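Phosphoglucomutase/phosphomannomutase family protein (Burkholderia thailandensis, PDB 3UW2) probably catalyses intramolecular phosphoryl transfer on phosphosugars, as expected of a metal-dependent phosphohexose mutase. Local coordinates at residues 103-114 and 173-184. Numbering follows the deposited sequence.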
loop_
_atom_site.group_PDB
_atom_site.type_symbol
_atom_site.label_atom_id
_atom_site.label_comp_id
_atom_site.label_asym_id
_atom_site.label_seq_id
_atom_site.Cartn_x
_atom_site.Cartn_y
_atom_site.Cartn_z
ATOM N N VAL A 103 9.870 6.490 -1.299
ATOM C CA VAL A 103 11.064 7.392 -1.251
ATOM C C VAL A 103 10.629 8.892 -1.242
ATOM O O VAL A 103 11.245 9.736 -0.590
ATOM C CB VAL A 103 12.092 7.072 -2.407
ATOM C CG1 VAL A 103 13.300 8.050 -2.376
ATOM C CG2 VAL A 103 12.581 5.637 -2.205
ATOM N N GLY A 104 9.589 9.227 -1.997
ATOM C CA GLY A 104 8.957 10.557 -1.919
ATOM C C GLY A 104 8.421 10.784 -0.473
ATOM O O GLY A 104 8.667 11.867 0.125
ATOM N N TYR A 105 7.795 9.767 0.139
ATOM C CA TYR A 105 7.332 9.887 1.543
ATOM C C TYR A 105 8.535 10.138 2.452
ATOM O O TYR A 105 8.493 10.961 3.371
ATOM C CB TYR A 105 6.644 8.613 2.042
ATOM C CG TYR A 105 5.369 8.243 1.327
ATOM C CD1 TYR A 105 4.606 9.178 0.583
ATOM C CD2 TYR A 105 4.905 6.917 1.396
ATOM C CE1 TYR A 105 3.368 8.754 -0.052
ATOM C CE2 TYR A 105 3.714 6.542 0.821
ATOM C CZ TYR A 105 2.953 7.439 0.083
ATOM O OH TYR A 105 1.758 6.910 -0.543
ATOM N N PHE A 106 9.637 9.448 2.153
ATOM C CA PHE A 106 10.807 9.554 3.010
ATOM C C PHE A 106 11.356 10.997 2.884
ATOM O O PHE A 106 11.783 11.606 3.905
ATOM C CB PHE A 106 11.850 8.517 2.592
ATOM C CG PHE A 106 13.228 8.714 3.258
ATOM C CD1 PHE A 106 13.462 8.263 4.549
ATOM C CD2 PHE A 106 14.269 9.330 2.581
ATOM C CE1 PHE A 106 14.713 8.392 5.143
ATOM C CE2 PHE A 106 15.548 9.522 3.208
ATOM C CZ PHE A 106 15.761 9.045 4.468
ATOM N N ALA A 107 11.380 11.540 1.650
ATOM C CA ALA A 107 11.843 12.944 1.462
ATOM C C ALA A 107 10.942 13.940 2.260
ATOM O O ALA A 107 11.394 14.943 2.692
ATOM C CB ALA A 107 11.866 13.326 -0.044
ATOM N N ALA A 108 9.664 13.604 2.458
ATOM C CA ALA A 108 8.741 14.460 3.171
ATOM C C ALA A 108 8.824 14.152 4.699
ATOM O O ALA A 108 8.122 14.771 5.513
ATOM C CB ALA A 108 7.314 14.261 2.616
ATOM N N SER A 109 9.799 13.325 5.099
ATOM C CA SER A 109 9.912 12.910 6.516
ATOM C C SER A 109 11.186 13.373 7.193
ATOM O O SER A 109 11.274 13.289 8.433
ATOM C CB SER A 109 9.841 11.384 6.647
ATOM O OG SER A 109 8.556 10.952 6.161
ATOM N N VAL A 110 12.180 13.731 6.401
ATOM C CA VAL A 110 13.513 14.023 6.983
ATOM C C VAL A 110 14.096 15.325 6.477
ATOM O O VAL A 110 13.726 15.818 5.415
ATOM C CB VAL A 110 14.568 12.900 6.720
ATOM C CG1 VAL A 110 14.037 11.513 7.197
ATOM C CG2 VAL A 110 15.005 12.888 5.238
ATOM N N PRO A 111 15.055 15.883 7.232
ATOM C CA PRO A 111 15.730 17.124 6.798
ATOM C C PRO A 111 16.440 16.856 5.466
ATOM O O PRO A 111 16.948 15.753 5.258
ATOM C CB PRO A 111 16.756 17.389 7.901
ATOM C CG PRO A 111 16.240 16.638 9.098
ATOM C CD PRO A 111 15.395 15.477 8.610
ATOM N N LEU A 112 16.420 17.823 4.554
ATOM C CA LEU A 112 16.957 17.617 3.213
ATOM C C LEU A 112 18.121 18.525 3.115
ATOM O O LEU A 112 17.970 19.724 3.379
ATOM C CB LEU A 112 15.937 18.061 2.158
ATOM C CG LEU A 112 14.687 17.189 2.230
ATOM C CD1 LEU A 112 13.568 17.681 1.319
ATOM C CD2 LEU A 112 15.064 15.744 1.907
ATOM N N ALA A 113 19.254 17.994 2.668
ATOM C CA ALA A 113 20.503 18.799 2.605
ATOM C C ALA A 113 20.550 19.545 1.283
ATOM O O ALA A 113 21.408 19.270 0.459
ATOM C CB ALA A 113 21.714 17.900 2.762
ATOM N N LEU A 114 19.596 20.451 1.082
ATOM C CA LEU A 114 19.515 21.300 -0.112
ATOM C C LEU A 114 20.694 22.305 -0.257
ATOM O O LEU A 114 21.349 22.631 0.714
ATOM C CB LEU A 114 18.189 22.054 -0.117
ATOM C CG LEU A 114 16.899 21.234 -0.033
ATOM C CD1 LEU A 114 15.733 22.190 -0.113
ATOM C CD2 LEU A 114 16.787 20.070 -1.050
ATOM N N GLU A 173 13.885 23.226 -7.316
ATOM C CA GLU A 173 15.221 22.679 -7.125
ATOM C C GLU A 173 15.113 21.190 -7.290
ATOM O O GLU A 173 14.164 20.596 -6.808
ATOM C CB GLU A 173 15.696 22.931 -5.693
ATOM C CG GLU A 173 17.106 22.391 -5.432
ATOM C CD GLU A 173 17.687 22.830 -4.084
ATOM O OE1 GLU A 173 17.010 23.584 -3.339
ATOM O OE2 GLU A 173 18.852 22.436 -3.789
ATOM N N GLN A 174 16.103 20.586 -7.939
ATOM C CA GLN A 174 16.223 19.109 -8.007
ATOM C C GLN A 174 17.142 18.573 -6.922
ATOM O O GLN A 174 18.164 19.182 -6.611
ATOM C CB GLN A 174 16.668 18.676 -9.405
ATOM C CG GLN A 174 15.535 18.902 -10.426
ATOM C CD GLN A 174 15.996 18.597 -11.843
ATOM O OE1 GLN A 174 17.172 18.629 -12.105
ATOM N NE2 GLN A 174 15.066 18.362 -12.759
ATOM N N TYR A 175 16.729 17.476 -6.285
ATOM C CA TYR A 175 17.471 16.946 -5.169
ATOM C C TYR A 175 17.432 15.432 -5.193
ATOM O O TYR A 175 16.349 14.830 -5.280
ATOM C CB TYR A 175 16.903 17.455 -3.819
ATOM C CG TYR A 175 17.707 16.957 -2.648
ATOM C CD1 TYR A 175 19.003 17.467 -2.390
ATOM C CD2 TYR A 175 17.216 15.921 -1.821
ATOM C CE1 TYR A 175 19.759 16.982 -1.316
ATOM C CE2 TYR A 175 17.955 15.437 -0.741
ATOM C CZ TYR A 175 19.229 15.967 -0.489
ATOM O OH TYR A 175 19.974 15.494 0.570
ATOM N N ASP A 176 18.609 14.809 -5.137
ATOM C CA ASP A 176 18.615 13.356 -5.113
ATOM C C ASP A 176 18.706 12.882 -3.661
ATOM O O ASP A 176 19.698 13.067 -2.990
ATOM C CB ASP A 176 19.727 12.771 -6.025
ATOM C CG ASP A 176 19.663 11.214 -6.153
ATOM O OD1 ASP A 176 18.852 10.513 -5.550
ATOM O OD2 ASP A 176 20.476 10.684 -6.885
ATOM N N VAL A 177 17.659 12.221 -3.222
ATOM C CA VAL A 177 17.491 11.733 -1.838
ATOM C C VAL A 177 17.813 10.194 -1.702
ATOM O O VAL A 177 17.757 9.603 -0.592
ATOM C CB VAL A 177 16.036 12.020 -1.392
ATOM C CG1 VAL A 177 15.097 10.945 -1.912
ATOM C CG2 VAL A 177 15.938 12.066 0.128
ATOM N N ALA A 178 18.243 9.569 -2.797
ATOM C CA ALA A 178 18.504 8.111 -2.766
ATOM C C ALA A 178 19.608 7.677 -1.799
ATOM O O ALA A 178 19.459 6.687 -1.078
ATOM C CB ALA A 178 18.811 7.605 -4.186
ATOM N N ASP A 179 20.711 8.404 -1.785
ATOM C CA ASP A 179 21.823 8.045 -0.921
ATOM C C ASP A 179 21.389 8.161 0.544
ATOM O O ASP A 179 21.725 7.272 1.323
ATOM C CB ASP A 179 23.020 8.990 -1.104
ATOM C CG ASP A 179 23.746 8.777 -2.414
ATOM O OD1 ASP A 179 23.465 7.808 -3.152
ATOM O OD2 ASP A 179 24.611 9.619 -2.708
ATOM N N GLN A 180 20.706 9.258 0.925
ATOM C CA GLN A 180 20.217 9.371 2.321
ATOM C C GLN A 180 19.289 8.183 2.640
ATOM O O GLN A 180 19.331 7.608 3.711
ATOM C CB GLN A 180 19.371 10.606 2.567
ATOM C CG GLN A 180 20.140 11.868 2.731
ATOM C CD GLN A 180 19.225 13.036 2.964
ATOM O OE1 GLN A 180 19.151 13.959 2.149
ATOM N NE2 GLN A 180 18.552 13.028 4.093
ATOM N N TYR A 181 18.427 7.857 1.709
ATOM C CA TYR A 181 17.483 6.731 1.959
ATOM C C TYR A 181 18.217 5.384 2.200
ATOM O O TYR A 181 18.028 4.690 3.214
ATOM C CB TYR A 181 16.585 6.634 0.772
ATOM C CG TYR A 181 15.530 5.512 0.853
ATOM C CD1 TYR A 181 14.347 5.675 1.581
ATOM C CD2 TYR A 181 15.714 4.344 0.139
ATOM C CE1 TYR A 181 13.374 4.615 1.597
ATOM C CE2 TYR A 181 14.800 3.310 0.160
ATOM C CZ TYR A 181 13.608 3.459 0.887
ATOM O OH TYR A 181 12.654 2.413 0.870
ATOM N N VAL A 182 19.051 4.999 1.250
ATOM C CA VAL A 182 19.784 3.746 1.370
ATOM C C VAL A 182 20.616 3.728 2.644
ATOM O O VAL A 182 20.574 2.735 3.388
ATOM C CB VAL A 182 20.673 3.467 0.133
ATOM C CG1 VAL A 182 21.494 2.172 0.328
ATOM C CG2 VAL A 182 19.766 3.372 -1.131
ATOM N N GLU A 183 21.341 4.816 2.915
ATOM C CA GLU A 183 22.213 4.859 4.089
ATOM C C GLU A 183 21.417 4.804 5.363
ATOM O O GLU A 183 21.913 4.318 6.410
ATOM C CB GLU A 183 23.079 6.122 4.095
ATOM C CG GLU A 183 24.126 6.044 3.003
ATOM C CD GLU A 183 24.675 7.414 2.625
ATOM O OE1 GLU A 183 25.062 8.185 3.543
ATOM O OE2 GLU A 183 24.733 7.718 1.409
ATOM N N ARG A 184 20.177 5.298 5.280
ATOM C CA ARG A 184 19.370 5.333 6.494
ATOM C C ARG A 184 18.929 3.902 6.810
ATOM O O ARG A 184 18.934 3.499 7.977
ATOM C CB ARG A 184 18.214 6.352 6.392
ATOM C CG ARG A 184 17.100 6.167 7.405
ATOM C CD ARG A 184 17.527 6.446 8.861
ATOM N NE ARG A 184 16.381 6.317 9.765
ATOM C CZ ARG A 184 15.918 5.148 10.230
ATOM N NH1 ARG A 184 16.498 3.982 9.895
ATOM N NH2 ARG A 184 14.857 5.129 11.019
#
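Phe106 and Tyr181 both carry CG anti to the backbone N (chi1 169° and 180°), which swings the two rings together between helices 101-107 and 178-186. They form an edge-to-face pair with planes at 79°: Tyr181 CD1 comes 3.6 Å from Phe106 CG, over one face of the phenylalanine, while Val110 CG2 lies over the opposite face. At the edge of the Phe106 ring sits Val177 CG2. Val103 straddles two partners. Its CG2 stands almost centrally over the Tyr181 ring, a CH-pi contact 3.8 Å from the centroid, and its CG1 presses tightly against Val177 CG1 at 3.4 Å. Further along, Leu114 CD2 makes a CH-pi contact over a face of Tyr175, 3.6 Å from Tyr175 CG. Tyr175 OH accepts a weak bond from Ala113 N (3.3 Å), whereas Gln180 NE2 gives a weak but nearly straight bond to Pro111 O (3.4 Å). Tyr181 OH hydrogen-bonds Asp363 OD2, tying its ring to the third alpha/beta/alpha domain. The contact packs the end of helix 101-107 and strand 112-114 of the first domain against the link from edge strand 172-174 into helix 178-186, largely of the second; strand 92-98 touches Ala107, Leu114 and Tyr175, and helix 206-216 touches Val103.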